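Local coordinates for acyl-CoA N-acyltransferases (NAT) superfamily protein (PDB 6TH0) that probably transfers the acetyl group of acetyl-CoA to N-terminal methionines of transmembrane proteins and to protein lysines, here as its GNAT acetyltransferase domain, at residues 112-120 with 145-153; 129-139 with 169-178. All coordinates share one frame; numbering follows the deposited sequence.

Contact 1 (112-120 with 145-153); sequences AKALINEVV and RLYKRMSFR. With ACO (acetyl coenzyme *a), chain C.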
loop_
_atom_site.group_PDB
_atom_site.type_symbol
_atom_site.label_atom_id
_atom_site.label_comp_id
_atom_site.label_asym_id
_atom_site.label_seq_id
_atom_site.Cartn_x
_atom_site.Cartn_y
_atom_site.Cartn_z
ATOM N N ALA A 112 -0.922 10.339 -3.645
ATOM C CA ALA A 112 -1.011 8.883 -3.696
ATOM C C ALA A 112 0.032 8.308 -4.635
ATOM O O ALA A 112 0.664 7.292 -4.327
ATOM C CB ALA A 112 -2.407 8.433 -4.121
ATOM N N LYS A 113 0.213 8.928 -5.799
ATOM C CA LYS A 113 1.269 8.494 -6.699
ATOM C C LYS A 113 2.623 8.516 -6.000
ATOM O O LYS A 113 3.431 7.590 -6.153
ATOM C CB LYS A 113 1.278 9.382 -7.942
ATOM C CG LYS A 113 2.341 9.016 -8.958
ATOM C CD LYS A 113 2.183 9.875 -10.218
ATOM C CE LYS A 113 2.967 9.307 -11.389
ATOM N NZ LYS A 113 4.437 9.355 -11.163
ATOM N N ALA A 114 2.913 9.595 -5.267
ATOM C CA ALA A 114 4.192 9.676 -4.564
ATOM C C ALA A 114 4.302 8.609 -3.482
ATOM O O ALA A 114 5.374 8.021 -3.287
ATOM C CB ALA A 114 4.389 11.068 -3.969
ATOM N N LEU A 115 3.204 8.325 -2.787
ATOM C CA LEU A 115 3.238 7.289 -1.757
ATOM C C LEU A 115 3.571 5.928 -2.364
ATOM O O LEU A 115 4.432 5.197 -1.856
ATOM C CB LEU A 115 1.898 7.254 -1.008
ATOM C CG LEU A 115 1.657 8.388 -0.001
ATOM C CD1 LEU A 115 0.183 8.463 0.390
ATOM C CD2 LEU A 115 2.529 8.245 1.253
ATOM N N ILE A 116 2.906 5.572 -3.463
ATOM C CA ILE A 116 3.237 4.324 -4.148
ATOM C C ILE A 116 4.693 4.330 -4.588
ATOM O O ILE A 116 5.411 3.330 -4.439
ATOM C CB ILE A 116 2.292 4.112 -5.340
ATOM C CG1 ILE A 116 0.855 3.945 -4.845
ATOM C CG2 ILE A 116 2.724 2.906 -6.142
ATOM C CD1 ILE A 116 -0.166 4.129 -5.990
ATOM N N ASN A 117 5.161 5.465 -5.113
ATOM C CA ASN A 117 6.555 5.571 -5.525
ATOM C C ASN A 117 7.497 5.201 -4.380
ATOM O O ASN A 117 8.513 4.517 -4.587
ATOM C CB ASN A 117 6.823 6.993 -6.026
ATOM C CG ASN A 117 8.191 7.151 -6.618
ATOM O OD1 ASN A 117 8.644 6.302 -7.378
ATOM N ND2 ASN A 117 8.866 8.240 -6.274
ATOM N N GLU A 118 7.175 5.641 -3.161
ATOM C CA GLU A 118 7.988 5.280 -2.002
ATOM C C GLU A 118 8.068 3.769 -1.833
ATOM O O GLU A 118 9.136 3.227 -1.529
ATOM C CB GLU A 118 7.418 5.920 -0.735
ATOM C CG GLU A 118 7.488 7.439 -0.715
ATOM C CD GLU A 118 8.912 7.954 -0.730
ATOM O OE1 GLU A 118 9.800 7.224 -0.256
ATOM O OE2 GLU A 118 9.149 9.076 -1.230
ATOM N N VAL A 119 6.952 3.070 -2.039
ATOM C CA VAL A 119 6.954 1.622 -1.874
ATOM C C VAL A 119 7.802 0.955 -2.954
ATOM O O VAL A 119 8.580 0.039 -2.672
ATOM C CB VAL A 119 5.515 1.082 -1.886
ATOM C CG1 VAL A 119 5.529 -0.427 -1.730
ATOM C CG2 VAL A 119 4.670 1.743 -0.769
ATOM N N VAL A 120 7.672 1.406 -4.201
ATOM C CA VAL A 120 8.465 0.834 -5.289
ATOM C C VAL A 120 9.944 1.119 -5.079
ATOM O O VAL A 120 10.795 0.238 -5.252
ATOM C CB VAL A 120 7.974 1.386 -6.643
ATOM C CG1 VAL A 120 8.866 0.883 -7.786
ATOM C CG2 VAL A 120 6.515 1.039 -6.862
ATOM N N ARG A 145 -6.912 3.428 -12.337
ATOM C CA ARG A 145 -6.159 4.379 -13.158
ATOM C C ARG A 145 -4.824 4.747 -12.517
ATOM O O ARG A 145 -3.822 4.957 -13.219
ATOM C CB ARG A 145 -6.987 5.642 -13.421
ATOM C CG ARG A 145 -8.249 5.403 -14.236
ATOM C CD ARG A 145 -8.887 6.703 -14.758
ATOM N NE ARG A 145 -9.221 7.646 -13.689
ATOM C CZ ARG A 145 -10.394 7.685 -13.056
ATOM N NH1 ARG A 145 -10.607 8.580 -12.098
ATOM N NH2 ARG A 145 -11.354 6.823 -13.368
ATOM N N LEU A 146 -4.806 4.885 -11.192
ATOM C CA LEU A 146 -3.586 5.263 -10.475
ATOM C C LEU A 146 -2.505 4.198 -10.621
ATOM O O LEU A 146 -1.343 4.497 -10.927
ATOM C CB LEU A 146 -3.914 5.495 -8.994
ATOM C CG LEU A 146 -2.767 5.780 -8.021
ATOM C CD1 LEU A 146 -2.028 7.038 -8.417
ATOM C CD2 LEU A 146 -3.305 5.895 -6.580
ATOM N N TYR A 147 -2.855 2.948 -10.373
ATOM C CA TYR A 147 -1.819 1.922 -10.434
ATOM C C TYR A 147 -1.360 1.698 -11.869
ATOM O O TYR A 147 -0.162 1.511 -12.122
ATOM C CB TYR A 147 -2.319 0.649 -9.760
ATOM C CG TYR A 147 -2.220 0.747 -8.245
ATOM C CD1 TYR A 147 -0.988 0.674 -7.603
ATOM C CD2 TYR A 147 -3.346 0.962 -7.457
ATOM C CE1 TYR A 147 -0.881 0.777 -6.237
ATOM C CE2 TYR A 147 -3.248 1.073 -6.089
ATOM C CZ TYR A 147 -2.011 0.986 -5.483
ATOM O OH TYR A 147 -1.897 1.082 -4.122
ATOM N N LYS A 148 -2.290 1.755 -12.830
ATOM C CA LYS A 148 -1.904 1.696 -14.240
ATOM C C LYS A 148 -0.949 2.833 -14.598
ATOM O O LYS A 148 0.030 2.632 -15.330
ATOM C CB LYS A 148 -3.153 1.729 -15.123
ATOM C CG LYS A 148 -2.871 1.486 -16.585
ATOM C CD LYS A 148 -4.165 1.324 -17.376
ATOM C CE LYS A 148 -3.903 1.349 -18.874
ATOM N NZ LYS A 148 -3.394 2.672 -19.344
ATOM N N ARG A 149 -1.205 4.031 -14.065
ATOM C CA ARG A 149 -0.354 5.181 -14.346
ATOM C C ARG A 149 1.053 4.962 -13.810
ATOM O O ARG A 149 2.028 5.458 -14.392
ATOM C CB ARG A 149 -0.946 6.422 -13.680
ATOM C CG ARG A 149 -0.287 7.739 -14.026
ATOM C CD ARG A 149 -1.024 8.892 -13.342
ATOM N NE ARG A 149 -2.441 8.969 -13.702
ATOM C CZ ARG A 149 -3.449 8.830 -12.843
ATOM N NH1 ARG A 149 -3.217 8.603 -11.554
ATOM N NH2 ARG A 149 -4.699 8.923 -13.276
ATOM N N MET A 150 1.168 4.225 -12.706
ATOM C CA MET A 150 2.434 3.820 -12.107
ATOM C C MET A 150 3.075 2.628 -12.801
ATOM O O MET A 150 4.058 2.094 -12.283
ATOM C CB MET A 150 2.228 3.507 -10.621
ATOM C CG MET A 150 1.844 4.712 -9.773
ATOM S SD MET A 150 3.052 6.026 -10.000
ATOM C CE MET A 150 4.522 5.273 -9.309
ATOM N N SER A 151 2.514 2.168 -13.916
ATOM C CA SER A 151 3.021 1.042 -14.690
ATOM C C SER A 151 2.746 -0.316 -14.060
ATOM O O SER A 151 3.392 -1.295 -14.462
ATOM C CB SER A 151 4.533 1.157 -14.949
ATOM O OG SER A 151 4.834 2.231 -15.824
ATOM N N PHE A 152 1.827 -0.433 -13.094
ATOM C CA PHE A 152 1.462 -1.754 -12.590
ATOM C C PHE A 152 0.634 -2.484 -13.634
ATOM O O PHE A 152 -0.164 -1.871 -14.351
ATOM C CB PHE A 152 0.668 -1.670 -11.273
ATOM C CG PHE A 152 1.498 -1.366 -10.060
ATOM C CD1 PHE A 152 2.172 -0.161 -9.950
ATOM C CD2 PHE A 152 1.584 -2.268 -8.990
ATOM C CE1 PHE A 152 2.906 0.131 -8.821
ATOM C CE2 PHE A 152 2.315 -1.977 -7.870
ATOM C CZ PHE A 152 2.992 -0.782 -7.778
ATOM N N ARG A 153 0.828 -3.800 -13.728
ATOM C CA ARG A 153 0.070 -4.621 -14.668
ATOM C C ARG A 153 -1.148 -5.186 -13.943
ATOM O O ARG A 153 -1.021 -5.731 -12.844
ATOM C CB ARG A 153 0.931 -5.765 -15.207
ATOM C CG ARG A 153 1.631 -5.458 -16.489
ATOM C CD ARG A 153 2.663 -4.379 -16.288
ATOM N NE ARG A 153 3.492 -4.256 -17.486
ATOM C CZ ARG A 153 4.505 -3.407 -17.618
ATOM N NH1 ARG A 153 4.818 -2.584 -16.623
ATOM N NH2 ARG A 153 5.204 -3.386 -18.747
HETATM N N1A ACO C . -3.438 18.691 -11.181
HETATM C C2A ACO C . -4.608 18.048 -11.515
HETATM N N3A ACO C . -4.959 16.753 -11.431
HETATM C C4A ACO C . -3.933 15.974 -10.911
HETATM C C5A ACO C . -2.660 16.495 -10.516
HETATM C C6A ACO C . -2.456 17.880 -10.673
HETATM N N6A ACO C . -1.258 18.438 -10.312
HETATM N N7A ACO C . -1.826 15.481 -10.027
HETATM C C8A ACO C . -2.582 14.368 -10.124
HETATM N N9A ACO C . -3.851 14.610 -10.651
HETATM C C1B ACO C . -4.918 13.640 -10.906
HETATM C C2B ACO C . -4.396 12.230 -11.446
HETATM O O2B ACO C . -4.169 12.305 -12.791
HETATM C C3B ACO C . -5.773 11.483 -11.114
HETATM O O3B ACO C . -6.633 11.932 -12.043
HETATM P P3B ACO C . -7.905 10.686 -12.504
HETATM O O7A ACO C . -8.686 10.786 -11.221
HETATM O O8A ACO C . -8.545 11.273 -13.751
HETATM O O9A ACO C . -7.034 9.460 -12.641
HETATM C C4B ACO C . -6.106 12.028 -9.684
HETATM O O4B ACO C . -5.623 13.412 -9.652
HETATM C C5B ACO C . -5.490 11.154 -8.576
HETATM O O5B ACO C . -4.118 10.987 -8.757
HETATM P P1A ACO C . -3.360 11.256 -7.316
HETATM O O1A ACO C . -3.599 12.656 -6.885
HETATM O O2A ACO C . -1.969 10.702 -7.441
HETATM O O3A ACO C . -4.052 10.303 -6.099
HETATM P P2A ACO C . -4.741 11.090 -4.904
HETATM O O4A ACO C . -3.754 11.668 -3.957
HETATM O O5A ACO C . -5.956 11.886 -5.302
HETATM O O6A ACO C . -5.414 9.814 -3.936
HETATM C CBP ACO C . -6.592 7.721 -3.779
HETATM C CCP ACO C . -5.857 8.765 -4.728
HETATM C CDP ACO C . -5.539 7.109 -2.885
HETATM C CEP ACO C . -7.284 6.641 -4.613
HETATM C CAP ACO C . -7.616 8.562 -2.970
HETATM O OAP ACO C . -8.713 8.958 -3.788
HETATM C C9P ACO C . -8.212 7.841 -1.764
HETATM O O9P ACO C . -7.728 7.984 -0.663
HETATM N N8P ACO C . -9.355 7.090 -1.943
HETATM C C7P ACO C . -10.004 6.359 -0.805
HETATM C C6P ACO C . -9.116 5.257 -0.306
HETATM C C5P ACO C . -8.971 4.278 -1.417
HETATM O O5P ACO C . -9.854 3.982 -2.208
HETATM N N4P ACO C . -7.732 3.683 -1.541
HETATM C C3P ACO C . -7.598 2.740 -2.650
HETATM C C2P ACO C . -6.601 1.695 -2.297
HETATM S S1P ACO C . -6.496 0.513 -3.728
HETATM C C ACO C . -7.791 -0.596 -3.175
HETATM O O ACO C . -8.879 -0.642 -3.694
HETATM C CH3 ACO C . -7.502 -1.412 -2.023
#

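Contact 2 (129-139 with 169-178); sequences CRGVYLHVIAH and FDSYLFVYFI. With ACO (acetyl coenzyme *a), chain C.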
loop_
_atom_site.group_PDB
_atom_site.type_symbol
_atom_site.label_atom_id
_atom_site.label_comp_id
_atom_site.label_asym_id
_atom_site.label_seq_id
_atom_site.Cartn_x
_atom_site.Cartn_y
_atom_site.Cartn_z
ATOM N N CYS A 129 14.333 -8.646 -3.587
ATOM C CA CYS A 129 12.930 -8.234 -3.654
ATOM C C CYS A 129 12.495 -8.092 -5.108
ATOM O O CYS A 129 13.049 -7.284 -5.861
ATOM C CB CYS A 129 12.725 -6.926 -2.903
ATOM S SG CYS A 129 10.983 -6.435 -2.832
ATOM N N ARG A 130 11.458 -8.835 -5.487
ATOM C CA ARG A 130 11.114 -8.986 -6.894
ATOM C C ARG A 130 10.113 -7.962 -7.385
ATOM O O ARG A 130 9.912 -7.852 -8.607
ATOM C CB ARG A 130 10.555 -10.388 -7.153
ATOM C CG ARG A 130 11.524 -11.512 -6.763
ATOM C CD ARG A 130 10.923 -12.888 -7.001
ATOM N NE ARG A 130 11.864 -13.975 -6.744
ATOM C CZ ARG A 130 12.700 -14.476 -7.650
ATOM N NH1 ARG A 130 12.716 -13.987 -8.884
ATOM N NH2 ARG A 130 13.523 -15.468 -7.330
ATOM N N GLY A 131 9.525 -7.195 -6.495
ATOM C CA GLY A 131 8.569 -6.195 -6.929
ATOM C C GLY A 131 7.492 -5.969 -5.890
ATOM O O GLY A 131 7.652 -6.303 -4.718
ATOM N N VAL A 132 6.389 -5.385 -6.364
ATOM C CA VAL A 132 5.270 -4.939 -5.541
ATOM C C VAL A 132 3.986 -5.506 -6.127
ATOM O O VAL A 132 3.831 -5.554 -7.351
ATOM C CB VAL A 132 5.199 -3.394 -5.497
ATOM C CG1 VAL A 132 4.068 -2.900 -4.572
ATOM C CG2 VAL A 132 6.563 -2.801 -5.115
ATOM N N TYR A 133 3.072 -5.954 -5.266
ATOM C CA TYR A 133 1.741 -6.354 -5.718
ATOM C C TYR A 133 0.706 -5.938 -4.681
ATOM O O TYR A 133 1.033 -5.512 -3.570
ATOM C CB TYR A 133 1.649 -7.860 -6.048
ATOM C CG TYR A 133 1.597 -8.861 -4.898
ATOM C CD1 TYR A 133 2.708 -9.097 -4.082
ATOM C CD2 TYR A 133 0.448 -9.619 -4.669
ATOM C CE1 TYR A 133 2.647 -10.030 -3.035
ATOM C CE2 TYR A 133 0.384 -10.554 -3.641
ATOM C CZ TYR A 133 1.485 -10.764 -2.827
ATOM O OH TYR A 133 1.411 -11.710 -1.801
ATOM N N LEU A 134 -0.553 -5.986 -5.091
ATOM C CA LEU A 134 -1.659 -5.553 -4.254
ATOM C C LEU A 134 -2.956 -5.969 -4.930
ATOM O O LEU A 134 -2.968 -6.426 -6.077
ATOM C CB LEU A 134 -1.617 -4.038 -4.035
ATOM C CG LEU A 134 -1.901 -3.266 -5.332
ATOM C CD1 LEU A 134 -2.551 -1.963 -4.972
ATOM C CD2 LEU A 134 -0.647 -3.026 -6.196
ATOM N N HIS A 135 -4.051 -5.767 -4.215
ATOM C CA HIS A 135 -5.385 -5.979 -4.741
ATOM C C HIS A 135 -6.152 -4.671 -4.649
ATOM O O HIS A 135 -6.044 -3.945 -3.658
ATOM C CB HIS A 135 -6.124 -7.090 -3.984
ATOM C CG HIS A 135 -5.505 -8.443 -4.143
ATOM N ND1 HIS A 135 -4.518 -8.917 -3.308
ATOM C CD2 HIS A 135 -5.754 -9.430 -5.034
ATOM C CE1 HIS A 135 -4.181 -10.140 -3.681
ATOM N NE2 HIS A 135 -4.916 -10.474 -4.727
ATOM N N VAL A 136 -6.897 -4.369 -5.705
ATOM C CA VAL A 136 -7.728 -3.181 -5.789
ATOM C C VAL A 136 -9.178 -3.626 -5.878
ATOM O O VAL A 136 -9.506 -4.562 -6.617
ATOM C CB VAL A 136 -7.332 -2.338 -7.024
ATOM C CG1 VAL A 136 -8.187 -1.105 -7.141
ATOM C CG2 VAL A 136 -5.841 -1.994 -6.976
ATOM N N ILE A 137 -10.061 -2.950 -5.138
ATOM C CA ILE A 137 -11.475 -3.231 -5.306
ATOM C C ILE A 137 -11.831 -2.965 -6.759
ATOM O O ILE A 137 -11.467 -1.922 -7.312
ATOM C CB ILE A 137 -12.304 -2.349 -4.365
ATOM C CG1 ILE A 137 -12.051 -2.748 -2.911
ATOM C CG2 ILE A 137 -13.770 -2.438 -4.731
ATOM C CD1 ILE A 137 -12.711 -1.803 -1.904
ATOM N N ALA A 138 -12.572 -3.892 -7.374
ATOM C CA ALA A 138 -12.692 -3.903 -8.833
ATOM C C ALA A 138 -13.517 -2.744 -9.382
ATOM O O ALA A 138 -13.373 -2.404 -10.562
ATOM C CB ALA A 138 -13.288 -5.224 -9.310
ATOM N N HIS A 139 -14.386 -2.136 -8.581
ATOM C CA HIS A 139 -15.187 -1.025 -9.078
ATOM C C HIS A 139 -14.567 0.321 -8.730
ATOM O O HIS A 139 -15.189 1.360 -8.962
ATOM C CB HIS A 139 -16.614 -1.106 -8.534
ATOM C CG HIS A 139 -16.695 -1.018 -7.045
ATOM N ND1 HIS A 139 -16.433 0.148 -6.359
ATOM C CD2 HIS A 139 -16.993 -1.948 -6.108
ATOM C CE1 HIS A 139 -16.574 -0.065 -5.062
ATOM N NE2 HIS A 139 -16.918 -1.328 -4.884
ATOM N N PHE A 169 -17.294 -8.211 -2.694
ATOM C CA PHE A 169 -16.862 -7.480 -3.876
ATOM C C PHE A 169 -15.620 -8.142 -4.448
ATOM O O PHE A 169 -14.804 -8.687 -3.704
ATOM C CB PHE A 169 -16.544 -6.033 -3.539
ATOM C CG PHE A 169 -17.751 -5.244 -3.165
ATOM C CD1 PHE A 169 -18.524 -4.632 -4.138
ATOM C CD2 PHE A 169 -18.142 -5.156 -1.836
ATOM C CE1 PHE A 169 -19.651 -3.917 -3.791
ATOM C CE2 PHE A 169 -19.274 -4.440 -1.480
ATOM C CZ PHE A 169 -20.026 -3.820 -2.459
ATOM N N ASP A 170 -15.473 -8.057 -5.768
ATOM C CA ASP A 170 -14.316 -8.624 -6.454
ATOM C C ASP A 170 -13.119 -7.676 -6.344
ATOM O O ASP A 170 -13.258 -6.482 -6.058
ATOM C CB ASP A 170 -14.632 -8.877 -7.934
ATOM C CG ASP A 170 -15.751 -9.880 -8.134
ATOM O OD1 ASP A 170 -16.164 -10.540 -7.155
ATOM O OD2 ASP A 170 -16.229 -10.004 -9.287
ATOM N N SER A 171 -11.924 -8.219 -6.575
ATOM C CA SER A 171 -10.723 -7.401 -6.617
ATOM C C SER A 171 -9.973 -7.656 -7.917
ATOM O O SER A 171 -10.216 -8.638 -8.626
ATOM C CB SER A 171 -9.798 -7.690 -5.425
ATOM O OG SER A 171 -9.227 -8.984 -5.560
ATOM N N TYR A 172 -9.104 -6.713 -8.264
ATOM C CA TYR A 172 -8.101 -6.928 -9.298
ATOM C C TYR A 172 -6.735 -7.083 -8.650
ATOM O O TYR A 172 -6.368 -6.298 -7.771
ATOM C CB TYR A 172 -8.034 -5.775 -10.301
ATOM C CG TYR A 172 -9.195 -5.679 -11.236
ATOM C CD1 TYR A 172 -9.532 -6.734 -12.066
ATOM C CD2 TYR A 172 -9.923 -4.500 -11.344
ATOM C CE1 TYR A 172 -10.581 -6.634 -12.965
ATOM C CE2 TYR A 172 -10.967 -4.386 -12.254
ATOM C CZ TYR A 172 -11.300 -5.456 -13.037
ATOM O OH TYR A 172 -12.343 -5.354 -13.911
ATOM N N LEU A 173 -5.987 -8.089 -9.093
ATOM C CA LEU A 173 -4.585 -8.234 -8.709
ATOM C C LEU A 173 -3.718 -7.339 -9.594
ATOM O O LEU A 173 -3.834 -7.389 -10.818
ATOM C CB LEU A 173 -4.149 -9.686 -8.876
ATOM C CG LEU A 173 -2.633 -9.939 -8.837
ATOM C CD1 LEU A 173 -2.111 -9.678 -7.432
ATOM C CD2 LEU A 173 -2.269 -11.352 -9.317
ATOM N N PHE A 174 -2.880 -6.490 -8.984
ATOM C CA PHE A 174 -1.957 -5.630 -9.727
ATOM C C PHE A 174 -0.540 -5.966 -9.307
ATOM O O PHE A 174 -0.287 -6.177 -8.130
ATOM C CB PHE A 174 -2.185 -4.125 -9.486
ATOM C CG PHE A 174 -3.228 -3.499 -10.362
ATOM C CD1 PHE A 174 -2.871 -2.874 -11.543
ATOM C CD2 PHE A 174 -4.565 -3.488 -9.973
ATOM C CE1 PHE A 174 -3.847 -2.266 -12.351
ATOM C CE2 PHE A 174 -5.524 -2.894 -10.758
ATOM C CZ PHE A 174 -5.170 -2.280 -11.939
ATOM N N VAL A 175 0.389 -6.041 -10.270
ATOM C CA VAL A 175 1.776 -6.384 -9.968
ATOM C C VAL A 175 2.709 -5.411 -10.673
ATOM O O VAL A 175 2.411 -4.925 -11.770
ATOM C CB VAL A 175 2.129 -7.840 -10.355
ATOM C CG1 VAL A 175 1.189 -8.817 -9.680
ATOM C CG2 VAL A 175 2.105 -8.015 -11.866
ATOM N N TYR A 176 3.793 -5.044 -9.993
ATOM C CA TYR A 176 4.920 -4.352 -10.613
ATOM C C TYR A 176 6.186 -5.155 -10.328
ATOM O O TYR A 176 6.703 -5.127 -9.205
ATOM C CB TYR A 176 5.074 -2.927 -10.087
ATOM C CG TYR A 176 6.171 -2.156 -10.783
ATOM C CD1 TYR A 176 5.949 -1.557 -12.016
ATOM C CD2 TYR A 176 7.421 -2.030 -10.215
ATOM C CE1 TYR A 176 6.951 -0.853 -12.662
ATOM C CE2 TYR A 176 8.431 -1.329 -10.852
ATOM C CZ TYR A 176 8.190 -0.743 -12.071
ATOM O OH TYR A 176 9.198 -0.050 -12.701
ATOM N N PHE A 177 6.721 -5.815 -11.352
ATOM C CA PHE A 177 7.954 -6.583 -11.194
ATOM C C PHE A 177 9.153 -5.710 -11.537
ATOM O O PHE A 177 9.149 -5.000 -12.547
ATOM C CB PHE A 177 7.951 -7.848 -12.053
ATOM C CG PHE A 177 7.066 -8.940 -11.525
ATOM C CD1 PHE A 177 7.494 -9.730 -10.455
ATOM C CD2 PHE A 177 5.848 -9.226 -12.114
ATOM C CE1 PHE A 177 6.698 -10.747 -9.945
ATOM C CE2 PHE A 177 5.031 -10.245 -11.601
ATOM C CZ PHE A 177 5.466 -11.010 -10.509
ATOM N N ILE A 178 10.195 -5.800 -10.707
ATOM C CA ILE A 178 11.395 -5.001 -10.928
ATOM C C ILE A 178 12.096 -5.434 -12.203
ATOM O O ILE A 178 12.667 -4.606 -12.923
ATOM C CB ILE A 178 12.346 -5.104 -9.723
ATOM C CG1 ILE A 178 11.708 -4.534 -8.458
ATOM C CG2 ILE A 178 13.663 -4.409 -10.036
ATOM C CD1 ILE A 178 11.126 -3.135 -8.620
HETATM N N1A ACO C . -3.438 18.691 -11.181
HETATM C C2A ACO C . -4.608 18.048 -11.515
HETATM N N3A ACO C . -4.959 16.753 -11.431
HETATM C C4A ACO C . -3.933 15.974 -10.911
HETATM C C5A ACO C . -2.660 16.495 -10.516
HETATM C C6A ACO C . -2.456 17.880 -10.673
HETATM N N6A ACO C . -1.258 18.438 -10.312
HETATM N N7A ACO C . -1.826 15.481 -10.027
HETATM C C8A ACO C . -2.582 14.368 -10.124
HETATM N N9A ACO C . -3.851 14.610 -10.651
HETATM C C1B ACO C . -4.918 13.640 -10.906
HETATM C C2B ACO C . -4.396 12.230 -11.446
HETATM O O2B ACO C . -4.169 12.305 -12.791
HETATM C C3B ACO C . -5.773 11.483 -11.114
HETATM O O3B ACO C . -6.633 11.932 -12.043
HETATM P P3B ACO C . -7.905 10.686 -12.504
HETATM O O7A ACO C . -8.686 10.786 -11.221
HETATM O O8A ACO C . -8.545 11.273 -13.751
HETATM O O9A ACO C . -7.034 9.460 -12.641
HETATM C C4B ACO C . -6.106 12.028 -9.684
HETATM O O4B ACO C . -5.623 13.412 -9.652
HETATM C C5B ACO C . -5.490 11.154 -8.576
HETATM O O5B ACO C . -4.118 10.987 -8.757
HETATM P P1A ACO C . -3.360 11.256 -7.316
HETATM O O1A ACO C . -3.599 12.656 -6.885
HETATM O O2A ACO C . -1.969 10.702 -7.441
HETATM O O3A ACO C . -4.052 10.303 -6.099
HETATM P P2A ACO C . -4.741 11.090 -4.904
HETATM O O4A ACO C . -3.754 11.668 -3.957
HETATM O O5A ACO C . -5.956 11.886 -5.302
HETATM O O6A ACO C . -5.414 9.814 -3.936
HETATM C CBP ACO C . -6.592 7.721 -3.779
HETATM C CCP ACO C . -5.857 8.765 -4.728
HETATM C CDP ACO C . -5.539 7.109 -2.885
HETATM C CEP ACO C . -7.284 6.641 -4.613
HETATM C CAP ACO C . -7.616 8.562 -2.970
HETATM O OAP ACO C . -8.713 8.958 -3.788
HETATM C C9P ACO C . -8.212 7.841 -1.764
HETATM O O9P ACO C . -7.728 7.984 -0.663
HETATM N N8P ACO C . -9.355 7.090 -1.943
HETATM C C7P ACO C . -10.004 6.359 -0.805
HETATM C C6P ACO C . -9.116 5.257 -0.306
HETATM C C5P ACO C . -8.971 4.278 -1.417
HETATM O O5P ACO C . -9.854 3.982 -2.208
HETATM N N4P ACO C . -7.732 3.683 -1.541
HETATM C C3P ACO C . -7.598 2.740 -2.650
HETATM C C2P ACO C . -6.601 1.695 -2.297
HETATM S S1P ACO C . -6.496 0.513 -3.728
HETATM C C ACO C . -7.791 -0.596 -3.175
HETATM O O ACO C . -8.879 -0.642 -3.694
HETATM C CH3 ACO C . -7.502 -1.412 -2.023
#

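Contact 1 (112-120 with 145-153)
The Y147 ring carries I116 CD1 over one face, 3.4 Å from CE1, and has the thioester sulfur S1P of acetyl-CoA near its plane at the edge. The F152 ring takes CD1 of Y147 over the centre of one face, while I116 CG2 and V120 CG2 come to its CE1 and CZ end obliquely. Both helices, 111-123 and 141-149, belong to the GNAT fold. Their segments 112-120 and 145-149 cross at -50° on one side of the central sheet; F152 follows the second helix. Acetyl-CoA lies at one end of the pair. The R145 guanidinium meets the 3'-phosphate edge-on: NE gives an almost straight bond to O9A (3.0 Å) and NH1 another to O7A (3.1 Å). The R149 guanidinium has the ribose O2B over one face and the R145 carbonyl O over the opposite one. Helix 111-123 grips the pyrophosphate by its backbone, with A112 N bonded to O4A and K113 N to O2A. L146 and I116 meet tip to tip, CD2 to CD1, and L146 CD2 also touches A112 CB. A Schellman motif with S151 at C-prime ends the second helix. M150, bent at chi2 (-54°) and chi3 (-65°), brings SD 3.2 Å from K113 CG.

Contact 2 (129-139 with 169-178)
H135 and L173 face each other as a non-hydrogen-bonded antiparallel pair. From H135 CB, which lies 3.9 Å from Y172 O, the side chain rises with CG beside the backbone N (chi1 -65°). CD2 comes 3.5 Å from S171 OG, a buried hydroxyl with no polar partner in the model. L173 CD1 sits over one ring face, 4.0 Å from NE2. Both ring nitrogens are used: ND1 bonds to the Y96 hydroxyl and NE2 to E78, while F161 stacks on the ring. An alanine here would remove the ring and is likely to leave E78 and Y96 without this partner and a gap beside L173 and F161. L173 CD1 also reaches the edge of the Y133 ring.

Strands 129-137 and 167-177 are neighbours in the mixed GNAT sheet. Hydrogen-bonded pairs V132-Y176, L134-F174 and V136-Y172 alternate with non-hydrogen-bonded ones. The bond from Y176 N to V132 O is short, 2.7 Å, and nearly straight. At G131 a side chain would strike Y176 O. V132, L134, V136, Y172, F174 and Y176 share one face of the sheet. There V136 CG2 meets F174 CD2 at 3.6 Å, and L134 CD2 packs on F174 CB. V136 CG1 turns instead to the acetyl oxygen O of acetyl-CoA, which I137 N holds by a hydrogen bond of 3.0 Å. Past the strand, A138 N bonds to D170 O from above the carbonyl plane, and A138 CB lies over the Y172 ring in a CH-pi contact. H139 turns its edge to the face of F169 in an offset edge-to-face pair, planes at 71° and centroids 5.3 Å apart.

Overall arrangement
Both contacts mix buried and more exposed residues and both touch acetyl-CoA, contact 1 mainly at the phosphates, contact 2 at the acetyl group. Contact 1 packs a helix against a helix and the turn that follows it, chiefly through apolar side chains; two of its arginines and two helix amides bind the phosphates. Contact 2 joins two strands mainly through backbone hydrogen bonds. Their segments alternate along the chain: helix 111-123 leads into strand 129-137, then helix 141-149, and strand 167-177 comes last. The helices lie against the sheet face bearing L134 and F174, where Y147 and F152 pack. R153 N, at the start of strand 153-164, makes a probable hydrogen bond with V175 O, 2.8 Å away.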